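Local coordinates for outer membrane protein Omp121 (Bacteroides thetaiotaomicron, PDB 5FQ8) that probably imports nutrients across the outer membrane as a TonB-dependent beta-barrel transporter that also binds metal ions, at residues B[266-271]-B[299-304]; B[632-637]-B[687-692]; B[677-682]-B[692-697]. All coordinates share one frame; numbering follows the deposited sequence.

Contact 1: B[266-271]-B[299-304]; sequences DKSDYY and GSHKAG
Three backbone hydrogen bonds tie residues 267 to 269 to residues 300 to 302. Asp269 and Ser300 form an antiparallel hydrogen-bonded pair. Asp269 N gives to Ser300 O at 3.0 Å, and Ser300 N returns a bond to Asp269 O at 3.2 Å. Lys302 N gives to Lys267 O at 2.7 Å. Lys267 O also meets the CA of His301 at 3.4 Å, a CA-H...O contact.

The two flanking pairs, Ser268 with His301 and Tyr270 with Gly299, are non-hydrogen-bonded. All three pairs belong to the beta hairpin of strands 268-280 and 289-303, neighbours in the barrel wall of a TonB-dependent receptor. The contact lies at the end of the hairpin far from its turn.

Side chains meet on both faces. On one, His301 ND1 stands 3.6 Å from Ser268 CB. CG of His301 is anti to the backbone N (chi1 -172°), which carries the imidazole to where one face has Lys267 O above it, nearer the ring's margin than its middle. Gly299 CA lies at the edge of the Tyr270 ring, 4.0 Å from CD1. A second subunit packs on this face. Ser268 OG hydrogen-bonds to Thr265 OG1 of its own chain and to Ser268 OG of the second subunit. On the other face, the Asp269 carboxylate leans over Ser300, with OD2 3.7 Å from CB. Asp269 also touches Ser168.

Contact 2: B[632-637]-B[687-692]; sequences GNVLGS and YTAQNM. With MG (magnesium ion), chain L.
Leu635 lays one methyl over a face of the Tyr687 ring. Its CD1 is 3.7 Å from the ring centroid and 22° off the ring normal, a CH-pi contact shifted toward the hydroxyl end. CG of Leu635 is anti to the backbone N (chi1 -177°), which takes CD1 there. The other methyl, CD2, runs alongside Gln690, 3.9 Å from CD. Gln690 NE2 hydrogen-bonds to a polar side chain of another protein's chain. A water links its OE1 to Gly636 O.

These residues belong to a parallel strand pair: Val634 sits beside Ala689 and Leu635 beside Gln690. Leu635 N bonds to Ala689 O at 2.8 Å, and Asn691 N to Leu635 O at 3.2 Å. The pair adds strand 629-635 to the hairpin strand 689-693.

On the face of Val634 and Ala689, Val634 crosses Asn691 at about a right angle, with CG1 3.4 Å from OD1. Asn691 OD1 hydrogen-bonds to Ser678 OG, and ND2 to Met602 O.

At the start of the pair, Asn633 O is gripped twice by Thr688. The backbone N lies in the carbonyl plane at 2.8 Å; OG1 comes from above that plane. Asn633 CB passes close to Thr688 OG1, and its amide runs on to the magnesium ion, which OD1 binds at 2.2 Å. Two waters, Ala631 O and a backbone atom of another protein's chain also bind the ion.

Contact 3: B[677-682]-B[692-697]; sequences FSLAMD and MNLGKI
Leu694 is the bump of this contact, and Phe677 and Leu679 make the hollow it fills. The CB of Phe677 is 3.7 Å from Leu694 CG. The ring of Phe677 meets the methyl CD1 of Leu694 obliquely, with CD2 of the ring 3.8 Å away. The second methyl of Leu694, CD2, rests between the end of Leu679 and the Phe677 ring, 4.0 Å from Leu679 CD1. One branched side chain therefore touches both residues at once. The hollow exists because Phe677 and Leu679 project from the same side of their strand, while Ser678 between them points away. Leu679 CD1 also lies in the plane of the Phe677 ring, at its edge, so the two walls adjoin.

The backbones meet at a single antiparallel hydrogen-bonded pair, Phe677 with Met692. Phe677 N gives to Met692 O, and Met692 N gives to Phe677 O, each at 3.2 Å. This is part of the beta hairpin formed by strands 661-680 and 689-693. Beyond Asn693 the chain leaves the strand, and Leu694 follows just past its end.

Met692 adds a second, looser bump. Its CG reaches Leu679 CD2 at 4.2 Å, with the two side chains turned obliquely. Its CG sits between the backbone N and the carbonyl carbon (chi1 46°), which sets the start of the side chain beside Leu679.

An alanine in place of Leu694 would remove both methyls and is likely to leave the Phe677 ring and Leu679 CD1 without their filler. Other parts of the chain cover the same apolar patch. Leu694 also touches Leu94 and Leu734, and Phe677 touches Ser95 and Thr742. Leu94 and Ser95 belong to the plug domain, held inside the barrel in this family.

Contact 1 comes first along the chain and stands apart. Its centre is about 54 Å from that of contact 2 and about 51 Å from that of contact 3. It joins neighbouring strands of the barrel wall, next to a second subunit. Contacts 2 and 3 touch, with centres about 10 Å apart, and their segments alternate along the chain. They share Met692 and strand 689-693. That strand lies between strand 629-635, parallel to it in contact 2, and strand 661-680, antiparallel to it in contact 3. Gln690 O and Leu679 N probably hydrogen-bond across the two. The short strand thus links the magnesium-binding segment to the barrel strand 661-680.

Contact 1: B[266-271]-B[299-304]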
ATOM      1  N   ASP B 266      -2.958 -54.078 -18.789  1.00 48.47           N
ATOM      2  CA  ASP B 266      -3.002 -54.938 -17.622  1.00 51.99           C
ATOM      3  C   ASP B 266      -1.930 -54.574 -16.625  1.00 55.76           C
ATOM      4  O   ASP B 266      -1.869 -55.188 -15.561  1.00 54.04           O
ATOM      5  CB  ASP B 266      -2.870 -56.408 -18.024  1.00 63.07           C
ATOM      6  CG  ASP B 266      -4.187 -56.999 -18.512  1.00 69.67           C
ATOM      7  OD1 ASP B 266      -5.083 -57.233 -17.674  1.00 76.78           O
ATOM      8  OD2 ASP B 266      -4.334 -57.224 -19.733  1.00 80.00           O
ATOM      9  N   LYS B 267      -1.098 -53.588 -16.946  1.00 39.58           N
ATOM     10  CA  LYS B 267      -0.055 -53.136 -16.047  1.00 39.29           C
ATOM     11  C   LYS B 267      -0.074 -51.632 -15.799  1.00 38.36           C
ATOM     12  O   LYS B 267       0.780 -51.134 -15.060  1.00 38.07           O
ATOM     13  CB  LYS B 267       1.318 -53.543 -16.595  1.00 39.94           C
ATOM     14  CG  LYS B 267       1.490 -55.025 -16.843  1.00 41.81           C
ATOM     15  CD  LYS B 267       1.463 -55.818 -15.551  1.00 43.47           C
ATOM     16  CE  LYS B 267       2.338 -57.056 -15.669  1.00 47.73           C
ATOM     17  NZ  LYS B 267       1.944 -57.918 -16.828  1.00 56.83           N
ATOM     18  N   SER B 268      -1.015 -50.894 -16.377  1.00 37.91           N
ATOM     19  CA  SER B 268      -0.921 -49.443 -16.349  1.00 37.12           C
ATOM     20  C   SER B 268      -2.272 -48.834 -16.677  1.00 49.60           C
ATOM     21  O   SER B 268      -3.103 -49.455 -17.342  1.00 49.22           O
ATOM     22  CB  SER B 268       0.123 -48.953 -17.343  1.00 37.31           C
ATOM     23  OG  SER B 268      -0.363 -49.110 -18.656  1.00 37.66           O
ATOM     24  N   ASP B 269      -2.477 -47.607 -16.212  1.00 35.85           N
ATOM     25  CA  ASP B 269      -3.671 -46.857 -16.573  1.00 35.37           C
ATOM     26  C   ASP B 269      -3.315 -45.384 -16.661  1.00 34.72           C
ATOM     27  O   ASP B 269      -2.278 -44.951 -16.164  1.00 34.55           O
ATOM     28  CB  ASP B 269      -4.816 -47.080 -15.584  1.00 35.08           C
ATOM     29  CG  ASP B 269      -4.433 -46.765 -14.173  1.00 34.65           C
ATOM     30  OD1 ASP B 269      -4.254 -45.584 -13.881  1.00 34.97           O
ATOM     31  OD2 ASP B 269      -4.318 -47.686 -13.346  1.00 34.96           O
ATOM     32  N   TYR B 270      -4.187 -44.618 -17.304  1.00 34.39           N
ATOM     33  CA  TYR B 270      -3.885 -43.225 -17.593  1.00 33.86           C
ATOM     34  C   TYR B 270      -5.183 -42.459 -17.763  1.00 33.38           C
ATOM     35  O   TYR B 270      -6.019 -42.847 -18.579  1.00 33.68           O
ATOM     36  CB  TYR B 270      -3.031 -43.128 -18.842  1.00 34.30           C
ATOM     37  CG  TYR B 270      -2.288 -41.833 -18.994  1.00 33.89           C
ATOM     38  CD1 TYR B 270      -1.574 -41.290 -17.932  1.00 39.75           C
ATOM     39  CD2 TYR B 270      -2.266 -41.166 -20.212  1.00 41.47           C
ATOM     40  CE1 TYR B 270      -0.883 -40.113 -18.070  1.00 40.41           C
ATOM     41  CE2 TYR B 270      -1.573 -39.983 -20.362  1.00 42.68           C
ATOM     42  CZ  TYR B 270      -0.888 -39.464 -19.285  1.00 39.13           C
ATOM     43  OH  TYR B 270      -0.193 -38.291 -19.406  1.00 41.63           O
ATOM     44  N   TYR B 271      -5.346 -41.380 -16.998  1.00 32.68           N
ATOM     45  CA  TYR B 271      -6.510 -40.508 -17.072  1.00 34.70           C
ATOM     46  C   TYR B 271      -6.042 -39.069 -17.194  1.00 39.64           C
ATOM     47  O   TYR B 271      -5.097 -38.665 -16.517  1.00 31.46           O
ATOM     48  CB  TYR B 271      -7.390 -40.680 -15.832  1.00 31.85           C
ATOM     49  CG  TYR B 271      -8.823 -40.233 -15.993  1.00 31.57           C
ATOM     50  CD1 TYR B 271      -9.170 -38.904 -15.907  1.00 32.57           C
ATOM     51  CD2 TYR B 271      -9.828 -41.150 -16.225  1.00 31.93           C
ATOM     52  CE1 TYR B 271     -10.463 -38.495 -16.053  1.00 32.22           C
ATOM     53  CE2 TYR B 271     -11.125 -40.750 -16.375  1.00 31.72           C
ATOM     54  CZ  TYR B 271     -11.441 -39.416 -16.285  1.00 47.67           C
ATOM     55  OH  TYR B 271     -12.746 -38.997 -16.425  1.00 49.65           O
ATOM     56  N   GLY B 299      -1.793 -41.227 -13.514  1.00 32.32           N
ATOM     57  CA  GLY B 299      -1.291 -42.460 -14.071  1.00 33.07           C
ATOM     58  C   GLY B 299      -0.763 -43.375 -12.995  1.00 33.35           C
ATOM     59  O   GLY B 299      -0.397 -42.945 -11.902  1.00 33.01           O
ATOM     60  N   SER B 300      -0.716 -44.655 -13.342  1.00 38.45           N
ATOM     61  CA  SER B 300      -0.184 -45.713 -12.506  1.00 34.48           C
ATOM     62  C   SER B 300       0.445 -46.748 -13.425  1.00 35.31           C
ATOM     63  O   SER B 300      -0.080 -47.019 -14.503  1.00 35.57           O
ATOM     64  CB  SER B 300      -1.294 -46.322 -11.655  1.00 34.42           C
ATOM     65  OG  SER B 300      -0.768 -47.123 -10.625  1.00 34.74           O
ATOM     66  N   HIS B 301       1.589 -47.286 -13.027  1.00 35.73           N
ATOM     67  CA  HIS B 301       2.271 -48.315 -13.795  1.00 36.58           C
ATOM     68  C   HIS B 301       2.794 -49.349 -12.823  1.00 37.05           C
ATOM     69  O   HIS B 301       3.368 -48.994 -11.794  1.00 36.79           O
ATOM     70  CB  HIS B 301       3.419 -47.744 -14.630  1.00 36.72           C
ATOM     71  CG  HIS B 301       4.031 -48.725 -15.585  1.00 53.96           C
ATOM     72  ND1 HIS B 301       3.712 -48.755 -16.926  1.00 37.88           N
ATOM     73  CD2 HIS B 301       4.952 -49.700 -15.397  1.00 38.32           C
ATOM     74  CE1 HIS B 301       4.407 -49.707 -17.521  1.00 38.72           C
ATOM     75  NE2 HIS B 301       5.168 -50.296 -16.617  1.00 39.00           N
ATOM     76  N   LYS B 302       2.587 -50.620 -13.141  1.00 41.44           N
ATOM     77  CA  LYS B 302       3.024 -51.719 -12.297  1.00 40.15           C
ATOM     78  C   LYS B 302       4.099 -52.495 -13.033  1.00 45.21           C
ATOM     79  O   LYS B 302       3.969 -52.761 -14.229  1.00 53.70           O
ATOM     80  CB  LYS B 302       1.853 -52.629 -11.923  1.00 38.51           C
ATOM     81  CG  LYS B 302       2.182 -53.647 -10.846  1.00 53.67           C
ATOM     82  CD  LYS B 302       0.931 -54.300 -10.284  1.00 48.57           C
ATOM     83  CE  LYS B 302       1.267 -55.221  -9.115  1.00 53.77           C
ATOM     84  NZ  LYS B 302       0.067 -55.769  -8.412  1.00 56.68           N
ATOM     85  N   ALA B 303       5.178 -52.803 -12.334  1.00 39.48           N
ATOM     86  CA  ALA B 303       6.285 -53.561 -12.897  1.00 40.33           C
ATOM     87  C   ALA B 303       6.734 -54.496 -11.784  1.00 40.81           C
ATOM     88  O   ALA B 303       7.595 -54.158 -10.976  1.00 40.70           O
ATOM     89  CB  ALA B 303       7.397 -52.654 -13.379  1.00 40.20           C
ATOM     90  N   GLY B 304       6.130 -55.667 -11.730  1.00 41.36           N
ATOM     91  CA  GLY B 304       6.525 -56.621 -10.726  1.00 41.90           C
ATOM     92  C   GLY B 304       5.808 -56.353  -9.429  1.00 41.34           C
ATOM     93  O   GLY B 304       4.605 -56.087  -9.426  1.00 40.86           O
TER

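Contact 2: B[632-637]-B[687-692]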
ATOM      1  N   GLY B 632       0.186  -6.892  23.238  1.00 33.92           N
ATOM      2  CA  GLY B 632      -0.868  -7.553  22.489  1.00 26.05           C
ATOM      3  C   GLY B 632      -2.048  -7.902  23.373  1.00 26.13           C
ATOM      4  O   GLY B 632      -1.896  -8.266  24.539  1.00 28.97           O
ATOM      5  N   ASN B 633      -3.235  -7.805  22.802  1.00 25.79           N
ATOM      6  CA  ASN B 633      -4.409  -7.927  23.642  1.00 25.89           C
ATOM      7  C   ASN B 633      -4.789  -9.360  23.966  1.00 36.73           C
ATOM      8  O   ASN B 633      -5.746  -9.555  24.716  1.00 30.91           O
ATOM      9  CB  ASN B 633      -5.587  -7.230  22.985  1.00 25.54           C
ATOM     10  CG  ASN B 633      -5.433  -5.747  22.965  1.00 25.53           C
ATOM     11  OD1 ASN B 633      -4.400  -5.210  23.347  1.00 32.29           O
ATOM     12  ND2 ASN B 633      -6.461  -5.065  22.513  1.00 25.30           N
ATOM     13  N   VAL B 634      -4.080 -10.359  23.447  1.00 25.98           N
ATOM     14  CA  VAL B 634      -4.438 -11.758  23.653  1.00 26.10           C
ATOM     15  C   VAL B 634      -3.339 -12.429  24.454  1.00 26.55           C
ATOM     16  O   VAL B 634      -2.238 -12.649  23.953  1.00 26.57           O
ATOM     17  CB  VAL B 634      -4.677 -12.486  22.331  1.00 25.73           C
ATOM     18  CG1 VAL B 634      -4.849 -13.963  22.593  1.00 25.94           C
ATOM     19  CG2 VAL B 634      -5.885 -11.920  21.647  1.00 25.36           C
ATOM     20  N   LEU B 635      -3.652 -12.796  25.678  1.00 26.94           N
ATOM     21  CA  LEU B 635      -2.644 -13.300  26.589  1.00 27.45           C
ATOM     22  C   LEU B 635      -2.215 -14.686  26.162  1.00 27.52           C
ATOM     23  O   LEU B 635      -3.045 -15.578  26.018  1.00 30.55           O
ATOM     24  CB  LEU B 635      -3.203 -13.325  28.005  1.00 27.88           C
ATOM     25  CG  LEU B 635      -2.303 -13.743  29.152  1.00 28.49           C
ATOM     26  CD1 LEU B 635      -1.116 -12.815  29.217  1.00 37.24           C
ATOM     27  CD2 LEU B 635      -3.093 -13.680  30.421  1.00 28.88           C
ATOM     28  N   GLY B 636      -0.931 -14.873  25.954  1.00 27.67           N
ATOM     29  CA  GLY B 636      -0.445 -16.188  25.621  1.00 27.81           C
ATOM     30  C   GLY B 636      -0.425 -17.095  26.829  1.00 28.37           C
ATOM     31  O   GLY B 636      -0.560 -16.663  27.968  1.00 28.70           O
ATOM     32  N   SER B 637      -0.255 -18.387  26.574  1.00 28.52           N
ATOM     33  CA  SER B 637      -0.262 -19.380  27.636  1.00 29.08           C
ATOM     34  C   SER B 637       0.694 -20.490  27.263  1.00 29.32           C
ATOM     35  O   SER B 637       0.626 -21.007  26.149  1.00 36.40           O
ATOM     36  CB  SER B 637      -1.663 -19.952  27.861  1.00 29.04           C
ATOM     37  OG  SER B 637      -1.623 -21.016  28.791  1.00 29.61           O
ATOM     38  N   TYR B 687      -5.731  -7.462  29.137  1.00 27.61           N
ATOM     39  CA  TYR B 687      -5.916  -8.196  27.901  1.00 27.15           C
ATOM     40  C   TYR B 687      -7.405  -8.393  27.669  1.00 26.94           C
ATOM     41  O   TYR B 687      -8.192  -8.372  28.611  1.00 27.22           O
ATOM     42  CB  TYR B 687      -5.200  -9.530  27.960  1.00 27.31           C
ATOM     43  CG  TYR B 687      -3.736  -9.462  28.328  1.00 30.20           C
ATOM     44  CD1 TYR B 687      -3.332  -9.226  29.633  1.00 28.16           C
ATOM     45  CD2 TYR B 687      -2.759  -9.672  27.376  1.00 32.27           C
ATOM     46  CE1 TYR B 687      -1.997  -9.189  29.969  1.00 28.49           C
ATOM     47  CE2 TYR B 687      -1.428  -9.633  27.704  1.00 33.77           C
ATOM     48  CZ  TYR B 687      -1.056  -9.392  28.999  1.00 30.95           C
ATOM     49  OH  TYR B 687       0.274  -9.358  29.316  1.00 32.22           O
ATOM     50  N   THR B 688      -7.789  -8.547  26.408  1.00 26.46           N
ATOM     51  CA  THR B 688      -9.177  -8.801  26.058  1.00 26.25           C
ATOM     52  C   THR B 688      -9.485 -10.270  25.865  1.00 27.60           C
ATOM     53  O   THR B 688     -10.652 -10.623  25.669  1.00 29.41           O
ATOM     54  CB  THR B 688      -9.546  -8.087  24.780  1.00 25.78           C
ATOM     55  OG1 THR B 688      -8.517  -8.319  23.821  1.00 32.55           O
ATOM     56  CG2 THR B 688      -9.663  -6.656  25.018  1.00 25.81           C
ATOM     57  N   ALA B 689      -8.474 -11.127  25.892  1.00 26.41           N
ATOM     58  CA  ALA B 689      -8.709 -12.550  25.760  1.00 26.44           C
ATOM     59  C   ALA B 689      -7.512 -13.281  26.318  1.00 26.79           C
ATOM     60  O   ALA B 689      -6.412 -12.741  26.378  1.00 26.86           O
ATOM     61  CB  ALA B 689      -8.954 -12.951  24.308  1.00 25.98           C
ATOM     62  N   GLN B 690      -7.741 -14.508  26.744  1.00 27.06           N
ATOM     63  CA  GLN B 690      -6.664 -15.379  27.174  1.00 27.71           C
ATOM     64  C   GLN B 690      -6.837 -16.708  26.478  1.00 36.32           C
ATOM     65  O   GLN B 690      -7.947 -17.230  26.413  1.00 35.59           O
ATOM     66  CB  GLN B 690      -6.646 -15.572  28.683  1.00 28.01           C
ATOM     67  CG  GLN B 690      -5.537 -16.490  29.121  1.00 29.04           C
ATOM     68  CD  GLN B 690      -5.522 -16.750  30.596  1.00 29.60           C
ATOM     69  OE1 GLN B 690      -4.631 -17.419  31.103  1.00 30.53           O
ATOM     70  NE2 GLN B 690      -6.514 -16.233  31.299  1.00 29.18           N
ATOM     71  N   ASN B 691      -5.755 -17.236  25.929  1.00 36.06           N
ATOM     72  CA  ASN B 691      -5.804 -18.542  25.293  1.00 31.12           C
ATOM     73  C   ASN B 691      -5.790 -19.611  26.369  1.00 27.89           C
ATOM     74  O   ASN B 691      -4.840 -19.692  27.150  1.00 28.29           O
ATOM     75  CB  ASN B 691      -4.618 -18.726  24.354  1.00 27.18           C
ATOM     76  CG  ASN B 691      -4.616 -17.751  23.219  1.00 26.66           C
ATOM     77  OD1 ASN B 691      -5.651 -17.233  22.822  1.00 26.34           O
ATOM     78  ND2 ASN B 691      -3.442 -17.508  22.669  1.00 26.60           N
ATOM     79  N   MET B 692      -6.831 -20.431  26.425  1.00 33.36           N
ATOM     80  CA  MET B 692      -6.797 -21.536  27.366  1.00 31.20           C
ATOM     81  C   MET B 692      -7.610 -22.692  26.823  1.00 28.51           C
ATOM     82  O   MET B 692      -8.331 -22.557  25.838  1.00 28.07           O
ATOM     83  CB  MET B 692      -7.292 -21.102  28.745  1.00 29.60           C
ATOM     84  CG  MET B 692      -8.554 -20.275  28.749  1.00 29.40           C
ATOM     85  SD  MET B 692      -8.665 -19.202  30.188  1.00 29.02           S
ATOM     86  CE  MET B 692      -7.803 -20.148  31.407  1.00 29.78           C
TER
HETATM   87 MG    MG L1986      -2.937  -4.172  24.545  1.00 13.48          MG
HETATM   88  O   HOH W   1      -2.705  -5.716  25.811  1.00 13.38           O
HETATM   89  O   HOH W   2      -1.900 -17.579  30.372  1.00 13.22           O
HETATM   90  O   HOH W   3      -4.304 -21.157  29.581  1.00 21.09           O
HETATM   91  O   HOH W   4      -2.728  -2.832  23.023  1.00 43.12           O

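Contact 3: B[677-682]-B[692-697]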
ATOM      1  N   PHE B 677      -8.578 -22.000  22.693  1.00 26.90           N
ATOM      2  CA  PHE B 677      -9.444 -20.966  22.163  1.00 26.47           C
ATOM      3  C   PHE B 677      -9.102 -19.654  22.842  1.00 26.45           C
ATOM      4  O   PHE B 677      -8.733 -19.642  24.016  1.00 29.40           O
ATOM      5  CB  PHE B 677     -10.909 -21.354  22.394  1.00 26.96           C
ATOM      6  CG  PHE B 677     -11.886 -20.289  22.049  1.00 26.19           C
ATOM      7  CD1 PHE B 677     -12.196 -20.017  20.745  1.00 26.60           C
ATOM      8  CD2 PHE B 677     -12.517 -19.584  23.035  1.00 27.31           C
ATOM      9  CE1 PHE B 677     -13.099 -19.054  20.423  1.00 25.68           C
ATOM     10  CE2 PHE B 677     -13.423 -18.610  22.722  1.00 26.05           C
ATOM     11  CZ  PHE B 677     -13.718 -18.345  21.400  1.00 26.18           C
ATOM     12  N   SER B 678      -9.200 -18.558  22.096  1.00 27.34           N
ATOM     13  CA  SER B 678      -8.936 -17.228  22.648  1.00 25.99           C
ATOM     14  C   SER B 678     -10.190 -16.765  23.360  1.00 26.07           C
ATOM     15  O   SER B 678     -11.054 -16.107  22.784  1.00 27.85           O
ATOM     16  CB  SER B 678      -8.517 -16.266  21.551  1.00 25.57           C
ATOM     17  OG  SER B 678      -7.158 -16.469  21.195  1.00 25.61           O
ATOM     18  N   LEU B 679     -10.266 -17.089  24.646  1.00 26.52           N
ATOM     19  CA  LEU B 679     -11.467 -16.877  25.440  1.00 26.70           C
ATOM     20  C   LEU B 679     -11.591 -15.436  25.907  1.00 26.66           C
ATOM     21  O   LEU B 679     -10.618 -14.838  26.358  1.00 26.78           O
ATOM     22  CB  LEU B 679     -11.437 -17.800  26.650  1.00 27.27           C
ATOM     23  CG  LEU B 679     -12.727 -17.957  27.418  1.00 27.54           C
ATOM     24  CD1 LEU B 679     -13.788 -18.408  26.458  1.00 27.25           C
ATOM     25  CD2 LEU B 679     -12.507 -18.970  28.501  1.00 28.13           C
ATOM     26  N   ALA B 680     -12.805 -14.894  25.844  1.00 30.45           N
ATOM     27  CA  ALA B 680     -13.013 -13.492  26.198  1.00 27.02           C
ATOM     28  C   ALA B 680     -12.685 -13.226  27.660  1.00 27.00           C
ATOM     29  O   ALA B 680     -12.871 -14.081  28.524  1.00 27.41           O
ATOM     30  CB  ALA B 680     -14.448 -13.071  25.909  1.00 26.34           C
ATOM     31  N   MET B 681     -12.186 -12.022  27.926  1.00 42.24           N
ATOM     32  CA  MET B 681     -11.692 -11.637  29.239  1.00 27.48           C
ATOM     33  C   MET B 681     -11.916 -10.148  29.438  1.00 30.07           C
ATOM     34  O   MET B 681     -11.998  -9.383  28.472  1.00 27.02           O
ATOM     35  CB  MET B 681     -10.216 -11.962  29.383  1.00 27.62           C
ATOM     36  CG  MET B 681      -9.695 -12.022  30.773  1.00 28.22           C
ATOM     37  SD  MET B 681      -8.084 -12.711  30.658  1.00 28.34           S
ATOM     38  CE  MET B 681      -7.618 -12.859  32.321  1.00 29.10           C
ATOM     39  N   ASP B 682     -12.012  -9.750  30.702  1.00 27.92           N
ATOM     40  CA  ASP B 682     -12.257  -8.359  31.057  1.00 27.99           C
ATOM     41  C   ASP B 682     -11.076  -7.493  30.644  1.00 27.83           C
ATOM     42  O   ASP B 682      -9.955  -7.708  31.128  1.00 30.77           O
ATOM     43  CB  ASP B 682     -12.521  -8.245  32.560  1.00 30.92           C
ATOM     44  CG  ASP B 682     -12.669  -6.806  33.042  1.00 35.90           C
ATOM     45  OD1 ASP B 682     -12.883  -5.882  32.232  1.00 31.86           O
ATOM     46  OD2 ASP B 682     -12.580  -6.610  34.269  1.00 37.07           O
ATOM     47  N   MET B 692      -6.831 -20.431  26.425  1.00 33.36           N
ATOM     48  CA  MET B 692      -6.797 -21.536  27.366  1.00 31.20           C
ATOM     49  C   MET B 692      -7.610 -22.692  26.823  1.00 28.51           C
ATOM     50  O   MET B 692      -8.331 -22.557  25.838  1.00 28.07           O
ATOM     51  CB  MET B 692      -7.292 -21.102  28.745  1.00 29.60           C
ATOM     52  CG  MET B 692      -8.554 -20.275  28.749  1.00 29.40           C
ATOM     53  SD  MET B 692      -8.665 -19.202  30.188  1.00 29.02           S
ATOM     54  CE  MET B 692      -7.803 -20.148  31.407  1.00 29.78           C
ATOM     55  N   ASN B 693      -7.446 -23.843  27.465  1.00 29.04           N
ATOM     56  CA  ASN B 693      -8.210 -25.031  27.112  1.00 29.14           C
ATOM     57  C   ASN B 693      -9.648 -24.895  27.576  1.00 29.18           C
ATOM     58  O   ASN B 693      -9.902 -24.678  28.760  1.00 29.57           O
ATOM     59  CB  ASN B 693      -7.579 -26.259  27.757  1.00 29.76           C
ATOM     60  CG  ASN B 693      -6.140 -26.437  27.368  1.00 29.80           C
ATOM     61  OD1 ASN B 693      -5.251 -26.273  28.181  1.00 30.16           O
ATOM     62  ND2 ASN B 693      -5.900 -26.774  26.117  1.00 29.45           N
ATOM     63  N   LEU B 694     -10.591 -25.052  26.658  1.00 29.89           N
ATOM     64  CA  LEU B 694     -11.990 -24.900  27.016  1.00 29.44           C
ATOM     65  C   LEU B 694     -12.528 -26.164  27.674  1.00 29.96           C
ATOM     66  O   LEU B 694     -11.813 -27.135  27.929  1.00 30.65           O
ATOM     67  CB  LEU B 694     -12.832 -24.565  25.794  1.00 28.63           C
ATOM     68  CG  LEU B 694     -12.631 -23.241  25.090  1.00 27.97           C
ATOM     69  CD1 LEU B 694     -13.772 -22.985  24.154  1.00 29.83           C
ATOM     70  CD2 LEU B 694     -12.519 -22.132  26.083  1.00 28.92           C
ATOM     71  N   GLY B 695     -13.812 -26.141  27.956  1.00 29.98           N
ATOM     72  CA  GLY B 695     -14.508 -27.323  28.406  1.00 32.03           C
ATOM     73  C   GLY B 695     -14.964 -28.181  27.245  1.00 33.52           C
ATOM     74  O   GLY B 695     -14.483 -28.068  26.117  1.00 33.56           O
ATOM     75  N   LYS B 696     -15.920 -29.048  27.536  1.00 33.33           N
ATOM     76  CA  LYS B 696     -16.463 -29.968  26.551  1.00 32.31           C
ATOM     77  C   LYS B 696     -17.557 -29.305  25.730  1.00 32.40           C
ATOM     78  O   LYS B 696     -18.484 -28.706  26.276  1.00 39.11           O
ATOM     79  CB  LYS B 696     -17.017 -31.210  27.244  1.00 30.84           C
ATOM     80  CG  LYS B 696     -15.979 -32.005  27.990  1.00 31.37           C
ATOM     81  CD  LYS B 696     -16.589 -33.058  28.883  1.00 32.12           C
ATOM     82  CE  LYS B 696     -15.503 -33.774  29.609  1.00 32.67           C
ATOM     83  NZ  LYS B 696     -15.967 -35.008  30.231  1.00 33.41           N
ATOM     84  N   ILE B 697     -17.436 -29.411  24.425  1.00 29.25           N
ATOM     85  CA  ILE B 697     -18.520 -29.120  23.507  1.00 28.90           C
ATOM     86  C   ILE B 697     -19.103 -30.451  23.064  1.00 29.20           C
ATOM     87  O   ILE B 697     -18.411 -31.266  22.447  1.00 29.24           O
ATOM     88  CB  ILE B 697     -18.032 -28.300  22.308  1.00 28.25           C
ATOM     89  CG1 ILE B 697     -17.230 -27.111  22.793  1.00 28.02           C
ATOM     90  CG2 ILE B 697     -19.207 -27.821  21.486  1.00 27.92           C
ATOM     91  CD1 ILE B 697     -18.086 -25.977  23.140  1.00 27.86           C
TER